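Local coordinates for anthrone oxidase-like protein (Streptomyces ambofaciens, PDB 5F9P), which catalyses the oxidative carbon-carbon bond cleavage that opens ring B during the biosynthesis of atypical angucyclines, consistent with a monooxygenase-type activity, at residues 13-18 against 215-220; 25-30 against 55-60; 47-52 against 175-180; 71-76 against 165-170. All blocks are in the same frame, centred on the assembly; numbering follows the deposited sequence.

All four contacts involve strands of the closed antiparallel barrel. Contacts 1 and 3 span its interior between strands that are not sheet neighbours. Contact 1 relies on a tyrosine ring and a bridging water, and contact 3 on a single histidine-tyrosine hydrogen bond. Contacts 2 and 3 are buried, contact 1 partly so. Contact 2 lies on the outer side of the barrel wall, where helix 21-37 packs on strand 56-63 by apolar contacts. Contact 4 is nearer the surface, about 17 Å from contact 1 between centres, and depends on a cation-pi interaction. Contacts 1, 2 and 3 touch one another through the backbone pairing of strands 10-17, 56-63, 43-51 and 217-228; contact 4 touches none of them.

Contact 1 of 4, residues 13-18 against 215-220; sequences LNLFTT and EPYSNT
An ordered water joins Tyr217 to Phe16, its oxygen lying 2.7 Å from Tyr217 OH and giving a hydrogen bond to the carbonyl O of Phe16 at 3.0 Å. A third, weak bond reaches the same water from Asn219 ND2, which also bonds to Ser54 O. Three groups from both segments therefore grip one solvent molecule, and the phenol hydroxyl is tied to the facing strand although the CA atoms of Leu15 and Tyr217 are 10.0 Å apart.

The tyrosine ring fills much of that gap. With its CG anti to the backbone N (chi1 174°), Tyr217 extends straight across from strand 217-228. Leu15 and Thr17 both approach it obliquely and from the same side of the ring plane, Leu15 by the CD2-CE2 edge and Thr17 by CE1 and the hydroxyl end. Leu15 CD1 lies 3.8 Å from Tyr217 CE2, and the second methyl, Leu15 CD2, lies 3.8 Å from Tyr217 CD2. Thr17 slides past in the reverse direction, its CG2 3.5 Å from Tyr217 CE1 and also near CZ and OH. Thr17 divides its roles, giving the methyl to the ring while OG1 bonds to Ser92 and Thr91.

Asn219 OD1 also takes a weak bond from Thr220 N, 2.8 Å long. Strands 10-17 and 217-228 are separated in the sheet by strands 56-63 and 43-51, and both Leu15 and Tyr217 also touch strand 122-130. Such filling from non-adjacent strands is that of a closed barrel interior, consistent with the dimeric alpha-beta barrel of this family, here closed by a single chain.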
loop_
_atom_site.group_PDB
_atom_site.type_symbol
_atom_site.label_atom_id
_atom_site.label_comp_id
_atom_site.label_asym_id
_atom_site.label_seq_id
_atom_site.Cartn_x
_atom_site.Cartn_y
_atom_site.Cartn_z
ATOM N N LEU A 13 -0.298 -0.400 6.224
ATOM C CA LEU A 13 -0.903 -1.088 5.085
ATOM C C LEU A 13 -1.410 -2.461 5.481
ATOM O O LEU A 13 -0.641 -3.327 5.904
ATOM C CB LEU A 13 0.069 -1.195 3.913
ATOM C CG LEU A 13 0.227 0.080 3.075
ATOM C CD1 LEU A 13 0.687 1.268 3.922
ATOM C CD2 LEU A 13 1.190 -0.164 1.940
ATOM N N ASN A 14 -2.722 -2.639 5.371
ATOM C CA ASN A 14 -3.358 -3.921 5.632
ATOM C C ASN A 14 -3.596 -4.633 4.304
ATOM O O ASN A 14 -4.391 -4.188 3.472
ATOM C CB ASN A 14 -4.674 -3.738 6.381
ATOM C CG ASN A 14 -4.491 -3.118 7.753
ATOM O OD1 ASN A 14 -3.385 -3.061 8.277
ATOM N ND2 ASN A 14 -5.592 -2.679 8.355
ATOM N N LEU A 15 -2.872 -5.729 4.114
ATOM C CA LEU A 15 -2.873 -6.471 2.866
ATOM C C LEU A 15 -3.614 -7.792 3.030
ATOM O O LEU A 15 -3.292 -8.588 3.913
ATOM C CB LEU A 15 -1.428 -6.740 2.438
ATOM C CG LEU A 15 -1.242 -7.670 1.234
ATOM C CD1 LEU A 15 -1.847 -7.037 -0.015
ATOM C CD2 LEU A 15 0.236 -7.981 1.039
ATOM N N PHE A 16 -4.609 -8.014 2.178
ATOM C CA PHE A 16 -5.416 -9.219 2.230
ATOM C C PHE A 16 -5.403 -9.922 0.867
ATOM O O PHE A 16 -5.561 -9.278 -0.171
ATOM C CB PHE A 16 -6.856 -8.861 2.584
ATOM C CG PHE A 16 -6.993 -8.050 3.844
ATOM C CD1 PHE A 16 -7.021 -8.674 5.081
ATOM C CD2 PHE A 16 -7.112 -6.673 3.790
ATOM C CE1 PHE A 16 -7.143 -7.941 6.243
ATOM C CE2 PHE A 16 -7.251 -5.928 4.946
ATOM C CZ PHE A 16 -7.266 -6.565 6.179
ATOM N N THR A 17 -5.206 -11.235 0.878
ATOM C CA THR A 17 -5.311 -12.041 -0.335
ATOM C C THR A 17 -6.511 -12.972 -0.187
ATOM O O THR A 17 -6.862 -13.378 0.921
ATOM C CB THR A 17 -4.031 -12.886 -0.587
ATOM O OG1 THR A 17 -3.834 -13.800 0.501
ATOM C CG2 THR A 17 -2.816 -11.988 -0.696
ATOM N N THR A 18 -7.157 -13.294 -1.295
ATOM C CA THR A 18 -8.264 -14.235 -1.264
ATOM C C THR A 18 -8.339 -15.010 -2.583
ATOM O O THR A 18 -7.578 -14.733 -3.504
ATOM C CB THR A 18 -9.594 -13.522 -0.958
ATOM O OG1 THR A 18 -10.598 -14.496 -0.644
ATOM C CG2 THR A 18 -10.034 -12.666 -2.135
ATOM N N GLU A 215 9.936 -14.734 -1.483
ATOM C CA GLU A 215 9.075 -14.349 -2.592
ATOM C C GLU A 215 8.425 -12.999 -2.297
ATOM O O GLU A 215 7.761 -12.834 -1.272
ATOM C CB GLU A 215 8.000 -15.422 -2.864
ATOM C CG GLU A 215 7.139 -15.114 -4.115
ATOM C CD GLU A 215 6.102 -16.193 -4.463
ATOM O OE1 GLU A 215 5.414 -16.038 -5.505
ATOM O OE2 GLU A 215 5.967 -17.185 -3.708
ATOM N N PRO A 216 8.643 -12.014 -3.175
ATOM C CA PRO A 216 7.904 -10.757 -2.991
ATOM C C PRO A 216 6.428 -10.975 -3.323
ATOM O O PRO A 216 6.099 -11.939 -4.028
ATOM C CB PRO A 216 8.550 -9.811 -4.014
ATOM C CG PRO A 216 9.890 -10.473 -4.381
ATOM C CD PRO A 216 9.633 -11.937 -4.264
ATOM N N TYR A 217 5.553 -10.122 -2.802
ATOM C CA TYR A 217 4.148 -10.151 -3.191
ATOM C C TYR A 217 3.828 -8.878 -3.957
ATOM O O TYR A 217 4.049 -7.766 -3.466
ATOM C CB TYR A 217 3.201 -10.286 -1.984
ATOM C CG TYR A 217 1.728 -10.178 -2.386
ATOM C CD1 TYR A 217 0.991 -11.311 -2.710
ATOM C CD2 TYR A 217 1.104 -8.941 -2.493
ATOM C CE1 TYR A 217 -0.331 -11.216 -3.097
ATOM C CE2 TYR A 217 -0.217 -8.829 -2.879
ATOM C CZ TYR A 217 -0.932 -9.974 -3.175
ATOM O OH TYR A 217 -2.243 -9.883 -3.562
ATOM N N SER A 218 3.316 -9.031 -5.170
ATOM C CA SER A 218 2.886 -7.861 -5.912
ATOM C C SER A 218 1.448 -8.015 -6.386
ATOM O O SER A 218 0.936 -9.135 -6.545
ATOM C CB SER A 218 3.849 -7.559 -7.069
ATOM O OG SER A 218 3.795 -8.576 -8.032
ATOM N N ASN A 219 0.778 -6.886 -6.566
ATOM C CA ASN A 219 -0.582 -6.890 -7.101
ATOM C C ASN A 219 -0.883 -5.487 -7.588
ATOM O O ASN A 219 -0.122 -4.551 -7.308
ATOM C CB ASN A 219 -1.605 -7.373 -6.053
ATOM C CG ASN A 219 -2.963 -7.792 -6.680
ATOM O OD1 ASN A 219 -3.105 -7.860 -7.902
ATOM N ND2 ASN A 219 -3.950 -8.077 -5.830
ATOM N N THR A 220 -1.966 -5.341 -8.340
ATOM C CA THR A 220 -2.366 -4.032 -8.830
ATOM C C THR A 220 -3.768 -3.775 -8.309
ATOM O O THR A 220 -4.472 -4.718 -7.955
ATOM C CB THR A 220 -2.359 -3.975 -10.362
ATOM O OG1 THR A 220 -3.205 -5.012 -10.873
ATOM C CG2 THR A 220 -0.930 -4.178 -10.903
HETATM O O HOH W 1 -4.075 -8.187 -2.502
#

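Contact 2 of 4, residues 25-30 against 55-60; sequences GKLIEE and HGTLNF
Ile28 meets Thr57 methyl to methyl, and this is the tight part of the contact: Ile28 CD1 comes within 3.5 Å of Thr57 CG2, closer than ordinary carbon-carbon packing. Behind it, Ile28 CG1 is 3.9 Å from the same Thr57 CG2. The isoleucine reaches this point although its CB does not head for the strand, because CG1 lies beside the backbone N (chi1 -72°) and the chain then bends inward. Thr57 aims its side chain at the helix and turns CG2 toward Ile28.

Leu27, one residue earlier on helix 21-37, packs less closely. Its CB is 3.9 Å from Thr57 CG2, and its CD1 is 3.9 Å from Thr57 OG1, a distance of contact and not of bonding. Leu27 also leans on Phe16, and Ile28 on Val48 and Ser50, so the helix spans three neighbouring strands of the barrel, 10-17, 56-63 and 43-51, from outside.

The solvent side of the helix is different in character: Lys26 and Glu29 are exposed and make no contact with residues 55-60, as expected for an amphipathic helix lying on a sheet. At the strand's beginning, Gly56 N bonds to Gln24 OE1 of the helix.

Between the two segments the chemistry is purely van der Waals. Thr57 OG1 is buried with no polar partner in the model, so the threonine contributes here mainly through its methyl, and burying its hydroxyl without a partner is probably costly.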
loop_
_atom_site.group_PDB
_atom_site.type_symbol
_atom_site.label_atom_id
_atom_site.label_comp_id
_atom_site.label_asym_id
_atom_site.label_seq_id
_atom_site.Cartn_x
_atom_site.Cartn_y
_atom_site.Cartn_z
ATOM N N GLY A 25 -15.263 -9.078 -3.044
ATOM C CA GLY A 25 -16.344 -8.124 -2.856
ATOM C C GLY A 25 -16.738 -8.019 -1.390
ATOM O O GLY A 25 -17.036 -6.923 -0.868
ATOM N N LYS A 26 -16.749 -9.166 -0.721
ATOM C CA LYS A 26 -17.089 -9.227 0.698
ATOM C C LYS A 26 -16.032 -8.538 1.552
ATOM O O LYS A 26 -16.363 -7.817 2.491
ATOM C CB LYS A 26 -17.286 -10.679 1.150
ATOM C CG LYS A 26 -17.745 -10.807 2.602
ATOM C CD LYS A 26 -18.827 -11.870 2.754
ATOM C CE LYS A 26 -18.404 -13.180 2.087
ATOM N NZ LYS A 26 -19.362 -14.304 2.339
ATOM N N LEU A 27 -14.762 -8.763 1.223
ATOM C CA LEU A 27 -13.665 -8.043 1.865
ATOM C C LEU A 27 -13.850 -6.530 1.741
ATOM O O LEU A 27 -13.711 -5.801 2.716
ATOM C CB LEU A 27 -12.333 -8.415 1.218
ATOM C CG LEU A 27 -11.514 -9.529 1.864
ATOM C CD1 LEU A 27 -10.376 -9.914 0.936
ATOM C CD2 LEU A 27 -10.987 -9.053 3.220
ATOM N N ILE A 28 -14.141 -6.068 0.529
ATOM C CA ILE A 28 -14.307 -4.645 0.289
ATOM C C ILE A 28 -15.410 -4.081 1.172
ATOM O O ILE A 28 -15.260 -3.024 1.771
ATOM C CB ILE A 28 -14.631 -4.355 -1.180
ATOM C CG1 ILE A 28 -13.391 -4.591 -2.046
ATOM C CG2 ILE A 28 -15.092 -2.913 -1.346
ATOM C CD1 ILE A 28 -12.249 -3.679 -1.709
ATOM N N GLU A 29 -16.525 -4.798 1.243
ATOM C CA GLU A 29 -17.671 -4.349 2.022
ATOM C C GLU A 29 -17.379 -4.302 3.518
ATOM O O GLU A 29 -17.763 -3.352 4.187
ATOM C CB GLU A 29 -18.881 -5.244 1.747
ATOM C CG GLU A 29 -20.016 -5.040 2.717
ATOM C CD GLU A 29 -21.188 -5.967 2.440
ATOM O OE1 GLU A 29 -20.985 -7.021 1.790
ATOM O OE2 GLU A 29 -22.314 -5.631 2.866
ATOM N N GLU A 30 -16.717 -5.331 4.045
ATOM C CA GLU A 30 -16.330 -5.341 5.458
ATOM C C GLU A 30 -15.308 -4.253 5.783
ATOM O O GLU A 30 -15.403 -3.602 6.817
ATOM C CB GLU A 30 -15.789 -6.712 5.890
ATOM C CG GLU A 30 -16.805 -7.861 5.775
ATOM C CD GLU A 30 -18.006 -7.684 6.694
ATOM O OE1 GLU A 30 -17.844 -7.131 7.808
ATOM O OE2 GLU A 30 -19.117 -8.107 6.302
ATOM N N HIS A 55 -6.990 -11.701 -6.915
ATOM C CA HIS A 55 -7.968 -11.391 -5.875
ATOM C C HIS A 55 -7.304 -10.982 -4.575
ATOM O O HIS A 55 -6.376 -11.637 -4.099
ATOM C CB HIS A 55 -8.894 -12.578 -5.620
ATOM C CG HIS A 55 -9.509 -13.127 -6.865
ATOM N ND1 HIS A 55 -10.266 -12.356 -7.719
ATOM C CD2 HIS A 55 -9.475 -14.368 -7.405
ATOM C CE1 HIS A 55 -10.672 -13.099 -8.734
ATOM N NE2 HIS A 55 -10.201 -14.321 -8.570
ATOM N N GLY A 56 -7.792 -9.890 -4.005
ATOM C CA GLY A 56 -7.339 -9.450 -2.704
ATOM C C GLY A 56 -7.655 -7.980 -2.576
ATOM O O GLY A 56 -8.192 -7.394 -3.506
ATOM N N THR A 57 -7.314 -7.394 -1.434
ATOM C CA THR A 57 -7.537 -5.977 -1.188
ATOM C C THR A 57 -6.367 -5.388 -0.401
ATOM O O THR A 57 -5.518 -6.111 0.117
ATOM C CB THR A 57 -8.813 -5.744 -0.347
ATOM O OG1 THR A 57 -8.682 -6.434 0.902
ATOM C CG2 THR A 57 -10.037 -6.255 -1.076
ATOM N N LEU A 58 -6.354 -4.065 -0.292
ATOM C CA LEU A 58 -5.311 -3.363 0.438
ATOM C C LEU A 58 -5.908 -2.106 1.044
ATOM O O LEU A 58 -6.581 -1.344 0.355
ATOM C CB LEU A 58 -4.147 -2.991 -0.496
ATOM C CG LEU A 58 -3.054 -2.081 0.075
ATOM C CD1 LEU A 58 -2.249 -2.798 1.144
ATOM C CD2 LEU A 58 -2.132 -1.562 -1.035
ATOM N N ASN A 59 -5.669 -1.906 2.341
ATOM C CA ASN A 59 -6.006 -0.649 2.996
ATOM C C ASN A 59 -4.738 0.137 3.309
ATOM O O ASN A 59 -3.836 -0.359 3.998
ATOM C CB ASN A 59 -6.800 -0.904 4.283
ATOM C CG ASN A 59 -7.827 0.173 4.552
ATOM O OD1 ASN A 59 -7.725 1.271 4.021
ATOM N ND2 ASN A 59 -8.844 -0.146 5.363
ATOM N N PHE A 60 -4.665 1.355 2.789
ATOM C CA PHE A 60 -3.560 2.263 3.069
ATOM C C PHE A 60 -4.050 3.240 4.134
ATOM O O PHE A 60 -4.909 4.082 3.853
ATOM C CB PHE A 60 -3.190 3.007 1.790
ATOM C CG PHE A 60 -1.885 3.771 1.856
ATOM C CD1 PHE A 60 -1.748 4.883 2.679
ATOM C CD2 PHE A 60 -0.816 3.407 1.043
ATOM C CE1 PHE A 60 -0.559 5.603 2.710
ATOM C CE2 PHE A 60 0.382 4.122 1.065
ATOM C CZ PHE A 60 0.510 5.221 1.898
#

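Contact 3 of 4, residues 47-52 against 175-180; sequences TVHSGV and ISYSQW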
loop_
_atom_site.group_PDB
_atom_site.type_symbol
_atom_site.label_atom_id
_atom_site.label_comp_id
_atom_site.label_asym_id
_atom_site.label_seq_id
_atom_site.Cartn_x
_atom_site.Cartn_y
_atom_site.Cartn_z
ATOM N N THR A 47 -7.669 4.325 3.031
ATOM C CA THR A 47 -7.942 4.310 1.599
ATOM C C THR A 47 -7.992 2.869 1.124
ATOM O O THR A 47 -6.974 2.170 1.140
ATOM C CB THR A 47 -6.886 5.093 0.818
ATOM O OG1 THR A 47 -6.955 6.473 1.197
ATOM C CG2 THR A 47 -7.133 4.983 -0.697
ATOM N N VAL A 48 -9.182 2.429 0.710
ATOM C CA VAL A 48 -9.436 1.026 0.393
ATOM C C VAL A 48 -9.136 0.736 -1.086
ATOM O O VAL A 48 -9.594 1.465 -1.967
ATOM C CB VAL A 48 -10.920 0.645 0.709
ATOM C CG1 VAL A 48 -11.212 -0.802 0.343
ATOM C CG2 VAL A 48 -11.225 0.866 2.183
ATOM N N HIS A 49 -8.371 -0.321 -1.343
ATOM C CA HIS A 49 -7.982 -0.699 -2.709
ATOM C C HIS A 49 -8.555 -2.062 -3.060
ATOM O O HIS A 49 -8.540 -2.978 -2.231
ATOM C CB HIS A 49 -6.463 -0.783 -2.859
ATOM C CG HIS A 49 -5.738 0.480 -2.511
ATOM N ND1 HIS A 49 -5.829 1.076 -1.271
ATOM C CD2 HIS A 49 -4.875 1.235 -3.226
ATOM C CE1 HIS A 49 -5.075 2.160 -1.248
ATOM N NE2 HIS A 49 -4.476 2.274 -2.419
ATOM N N SER A 50 -9.047 -2.190 -4.293
ATOM C CA SER A 50 -9.620 -3.433 -4.802
ATOM C C SER A 50 -8.673 -4.084 -5.816
ATOM O O SER A 50 -8.265 -3.436 -6.770
ATOM C CB SER A 50 -10.959 -3.129 -5.488
ATOM O OG SER A 50 -11.465 -4.290 -6.103
ATOM N N GLY A 51 -8.323 -5.350 -5.609
ATOM C CA GLY A 51 -7.313 -5.999 -6.435
ATOM C C GLY A 51 -7.728 -6.201 -7.887
ATOM O O GLY A 51 -8.889 -6.517 -8.156
ATOM N N VAL A 52 -6.787 -6.001 -8.812
ATOM C CA VAL A 52 -7.041 -6.149 -10.260
ATOM C C VAL A 52 -6.356 -7.388 -10.857
ATOM O O VAL A 52 -7.028 -8.287 -11.366
ATOM C CB VAL A 52 -6.644 -4.867 -11.068
ATOM C CG1 VAL A 52 -6.697 -5.124 -12.565
ATOM C CG2 VAL A 52 -7.550 -3.696 -10.711
ATOM N N ILE A 175 8.496 -1.594 0.773
ATOM C CA ILE A 175 7.317 -1.595 -0.077
ATOM C C ILE A 175 7.459 -0.553 -1.147
ATOM O O ILE A 175 7.956 0.551 -0.896
ATOM C CB ILE A 175 6.030 -1.310 0.742
ATOM C CG1 ILE A 175 5.645 -2.548 1.547
ATOM C CG2 ILE A 175 4.880 -0.864 -0.180
ATOM C CD1 ILE A 175 4.571 -2.294 2.582
ATOM N N SER A 176 7.035 -0.928 -2.349
ATOM C CA SER A 176 6.970 -0.024 -3.478
ATOM C C SER A 176 5.498 0.212 -3.810
ATOM O O SER A 176 4.765 -0.745 -4.067
ATOM C CB SER A 176 7.652 -0.677 -4.687
ATOM O OG SER A 176 7.490 0.129 -5.836
ATOM N N TYR A 177 5.066 1.466 -3.819
ATOM C CA TYR A 177 3.662 1.792 -4.102
ATOM C C TYR A 177 3.652 2.898 -5.154
ATOM O O TYR A 177 4.089 4.012 -4.880
ATOM C CB TYR A 177 2.974 2.251 -2.807
ATOM C CG TYR A 177 1.530 2.706 -2.924
ATOM C CD1 TYR A 177 1.214 3.982 -3.365
ATOM C CD2 TYR A 177 0.481 1.858 -2.566
ATOM C CE1 TYR A 177 -0.114 4.406 -3.459
ATOM C CE2 TYR A 177 -0.836 2.266 -2.654
ATOM C CZ TYR A 177 -1.132 3.540 -3.098
ATOM O OH TYR A 177 -2.454 3.940 -3.180
ATOM N N SER A 178 3.202 2.580 -6.367
ATOM C CA SER A 178 3.229 3.533 -7.470
ATOM C C SER A 178 1.861 3.768 -8.133
ATOM O O SER A 178 0.972 2.913 -8.083
ATOM C CB SER A 178 4.287 3.144 -8.521
ATOM O OG SER A 178 4.066 1.866 -9.099
ATOM N N GLN A 179 1.716 4.939 -8.750
ATOM C CA GLN A 179 0.497 5.332 -9.457
ATOM C C GLN A 179 0.754 5.553 -10.951
ATOM O O GLN A 179 1.758 6.165 -11.334
ATOM C CB GLN A 179 -0.063 6.624 -8.864
ATOM C CG GLN A 179 -0.417 6.532 -7.390
ATOM C CD GLN A 179 -0.841 7.874 -6.823
ATOM O OE1 GLN A 179 -0.288 8.914 -7.182
ATOM N NE2 GLN A 179 -1.837 7.858 -5.945
ATOM N N TRP A 180 -0.179 5.086 -11.783
ATOM C CA TRP A 180 -0.022 5.109 -13.231
ATOM C C TRP A 180 -1.302 5.633 -13.913
ATOM O O TRP A 180 -2.381 5.606 -13.312
ATOM C CB TRP A 180 0.314 3.692 -13.718
ATOM C CG TRP A 180 1.619 3.193 -13.163
ATOM C CD1 TRP A 180 1.838 2.613 -11.939
ATOM C CD2 TRP A 180 2.885 3.236 -13.821
ATOM N NE1 TRP A 180 3.173 2.295 -11.800
ATOM C CE2 TRP A 180 3.838 2.684 -12.936
ATOM C CE3 TRP A 180 3.310 3.706 -15.072
ATOM C CZ2 TRP A 180 5.188 2.578 -13.267
ATOM C CZ3 TRP A 180 4.659 3.600 -15.400
ATOM C CH2 TRP A 180 5.577 3.038 -14.498
#
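The polar link between His49 and Tyr177 carries this contact. His49 NE2 and Tyr177 OH are 2.7 Å apart in a nearly straight hydrogen bond of 166°. The hydroxyl lies at the edge of the imidazole and in its plane, and NE2 in turn lies in the plane of the phenol. The two side chains approach from opposite directions and bridge strands whose CA atoms stay 12.0 Å apart at this pair. Tyr177 spans its share because its CG is anti to the backbone N.

At the other nitrogen, His49 ND1 makes a weak bond of 2.9 Å to Thr47 O on its own strand, bent to 119°, and another weak one to Leu58 O of the neighbouring strand. Both imidazole nitrogens are therefore engaged, which probably restrains the ring's rotation.

As an aromatic pair, the two meet through their hydrogen bond with the rings obliquely set, centroids 5.7 Å apart and planes at 81°. The nonpolar surroundings come from elsewhere: the ring of Phe60 meets that of Tyr177, Ile115 touches the tyrosine, and Val223 touches the histidine.

Both residues are buried in the interior of the barrel, where strands 43-51 and 172-180 are not neighbours. The chemistry implies mutual satisfaction: each ring supplies the other's polar partner, so two polar groups can be held at a fixed orientation in the buried barrel interior.

Contact 4 of 4, residues 71-76 against 165-170; sequences KRYAGE and RARGLE
Arg167 reaches from the end of strand 155-167 to the ring of Tyr73 on helix 66-74. Its CB sets out toward the helix, and CG follows anti to the carbonyl carbon. CD is the first atom to meet the tyrosine, 3.8 Å from Tyr73 CE2 and a little farther from CZ. There the chain bends (chi3 56°), so that NE and the guanidinium are carried back along the ring toward its root instead of beyond the hydroxyl. The Arg167 side chain also touches Phe78 and Leu83 of helix 76-88.

This is a cation-pi interaction: Arg167 CZ is 4.5 Å from the centroid of the Tyr73 ring and only 9° off the ring normal. The strand belongs to the alpha-beta barrel, and the helix lies in the outer layer beside it, with Tyr73 also resting on Leu95 of strand 92-105. The Tyr73 ring also meets that of Phe78. The pair thus connects a barrel strand to an external helix, close to the protein surface.

The planes of ring and guanidinium are 84° apart, so the guanidinium stands on edge over the phenol and presents a single nitrogen. That nitrogen, NH1, is 3.2 Å above the ring plane and offset toward the rim. It lies 3.3 Å from Tyr73 CG, 3.4 Å from CD2 and 3.5 Å from CD1. Tyr73 CB, in the guanidinium plane, is 3.8 Å from Arg167 NH1. At the tip, NH2 points away from the ring.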
loop_
_atom_site.group_PDB
_atom_site.type_symbol
_atom_site.label_atom_id
_atom_site.label_comp_id
_atom_site.label_asym_id
_atom_site.label_seq_id
_atom_site.Cartn_x
_atom_site.Cartn_y
_atom_site.Cartn_z
ATOM N N LYS A 71 -4.133 0.744 20.505
ATOM C CA LYS A 71 -5.422 0.908 21.174
ATOM C C LYS A 71 -6.519 0.308 20.316
ATOM O O LYS A 71 -7.429 -0.347 20.822
ATOM C CB LYS A 71 -5.703 2.395 21.428
ATOM C CG LYS A 71 -6.650 2.692 22.583
ATOM C CD LYS A 71 -6.409 4.112 23.101
ATOM C CE LYS A 71 -4.959 4.286 23.575
ATOM N NZ LYS A 71 -4.509 5.710 23.640
ATOM N N ARG A 72 -6.437 0.519 19.007
ATOM C CA ARG A 72 -7.398 -0.113 18.116
ATOM C C ARG A 72 -7.283 -1.642 18.129
ATOM O O ARG A 72 -8.294 -2.357 18.171
ATOM C CB ARG A 72 -7.240 0.405 16.691
ATOM C CG ARG A 72 -7.848 -0.542 15.676
ATOM C CD ARG A 72 -7.912 0.111 14.336
ATOM N NE ARG A 72 -8.240 -0.833 13.283
ATOM C CZ ARG A 72 -9.308 -1.612 13.289
ATOM N NH1 ARG A 72 -10.144 -1.581 14.322
ATOM N NH2 ARG A 72 -9.530 -2.433 12.268
ATOM N N TYR A 73 -6.048 -2.141 18.099
ATOM C CA TYR A 73 -5.805 -3.583 18.109
ATOM C C TYR A 73 -6.332 -4.208 19.396
ATOM O O TYR A 73 -6.654 -5.393 19.434
ATOM C CB TYR A 73 -4.314 -3.887 17.989
ATOM C CG TYR A 73 -3.721 -3.740 16.605
ATOM C CD1 TYR A 73 -4.524 -3.676 15.471
ATOM C CD2 TYR A 73 -2.342 -3.672 16.434
ATOM C CE1 TYR A 73 -3.964 -3.545 14.201
ATOM C CE2 TYR A 73 -1.777 -3.542 15.180
ATOM C CZ TYR A 73 -2.588 -3.484 14.065
ATOM O OH TYR A 73 -2.007 -3.356 12.814
ATOM N N ALA A 74 -6.405 -3.411 20.454
ATOM C CA ALA A 74 -6.854 -3.926 21.749
ATOM C C ALA A 74 -8.373 -3.878 21.883
ATOM O O ALA A 74 -8.930 -4.444 22.820
ATOM C CB ALA A 74 -6.188 -3.157 22.896
ATOM N N GLY A 75 -9.036 -3.206 20.942
ATOM C CA GLY A 75 -10.491 -3.116 20.933
ATOM C C GLY A 75 -11.164 -4.460 20.712
ATOM O O GLY A 75 -10.610 -5.331 20.043
ATOM N N GLU A 76 -12.361 -4.624 21.271
ATOM C CA GLU A 76 -13.089 -5.890 21.186
ATOM C C GLU A 76 -13.672 -6.217 19.807
ATOM O O GLU A 76 -13.759 -7.388 19.442
ATOM C CB GLU A 76 -14.211 -5.940 22.219
ATOM C CG GLU A 76 -13.773 -6.467 23.557
ATOM C CD GLU A 76 -13.542 -5.362 24.546
ATOM O OE1 GLU A 76 -13.993 -4.222 24.277
ATOM O OE2 GLU A 76 -12.912 -5.633 25.592
ATOM N N ARG A 165 7.508 -3.058 11.390
ATOM C CA ARG A 165 7.109 -4.282 12.069
ATOM C C ARG A 165 5.777 -4.699 11.460
ATOM O O ARG A 165 5.140 -3.906 10.770
ATOM C CB ARG A 165 6.967 -4.031 13.575
ATOM C CG ARG A 165 5.857 -3.069 13.930
ATOM C CD ARG A 165 5.958 -2.614 15.384
ATOM N NE ARG A 165 7.113 -1.753 15.607
ATOM C CZ ARG A 165 7.134 -0.442 15.372
ATOM N NH1 ARG A 165 6.055 0.173 14.900
ATOM N NH2 ARG A 165 8.240 0.254 15.600
ATOM N N ALA A 166 5.347 -5.933 11.690
ATOM C CA ALA A 166 4.164 -6.417 10.990
ATOM C C ALA A 166 3.523 -7.585 11.702
ATOM O O ALA A 166 4.202 -8.342 12.370
ATOM C CB ALA A 166 4.525 -6.815 9.560
ATOM N N ARG A 167 2.213 -7.727 11.549
ATOM C CA ARG A 167 1.527 -8.936 11.986
ATOM C C ARG A 167 1.252 -9.777 10.761
ATOM O O ARG A 167 0.620 -9.312 9.815
ATOM C CB ARG A 167 0.230 -8.588 12.727
ATOM C CG ARG A 167 0.471 -7.690 13.951
ATOM C CD ARG A 167 -0.814 -7.150 14.550
ATOM N NE ARG A 167 -1.719 -8.238 14.896
ATOM C CZ ARG A 167 -2.835 -8.097 15.603
ATOM N NH1 ARG A 167 -3.194 -6.901 16.052
ATOM N NH2 ARG A 167 -3.586 -9.160 15.867
ATOM N N GLY A 168 1.747 -11.009 10.756
ATOM C CA GLY A 168 1.530 -11.895 9.633
ATOM C C GLY A 168 2.696 -11.885 8.664
ATOM O O GLY A 168 2.650 -12.524 7.621
ATOM N N LEU A 169 3.743 -11.149 9.006
ATOM C CA LEU A 169 4.946 -11.095 8.178
ATOM C C LEU A 169 6.146 -10.907 9.105
ATOM O O LEU A 169 6.142 -10.025 9.964
ATOM C CB LEU A 169 4.848 -9.944 7.167
ATOM C CG LEU A 169 6.006 -9.643 6.204
ATOM C CD1 LEU A 169 5.683 -8.441 5.334
ATOM C CD2 LEU A 169 7.298 -9.391 6.950
ATOM N N GLU A 170 7.161 -11.747 8.948
ATOM C CA GLU A 170 8.350 -11.637 9.782
ATOM C C GLU A 170 9.582 -11.250 8.975
ATOM O O GLU A 170 9.647 -11.491 7.777
ATOM C CB GLU A 170 8.600 -12.931 10.557
ATOM C CG GLU A 170 8.041 -12.895 11.982
ATOM C CD GLU A 170 8.597 -11.728 12.811
ATOM O OE1 GLU A 170 9.588 -11.084 12.379
ATOM O OE2 GLU A 170 8.037 -11.457 13.901
#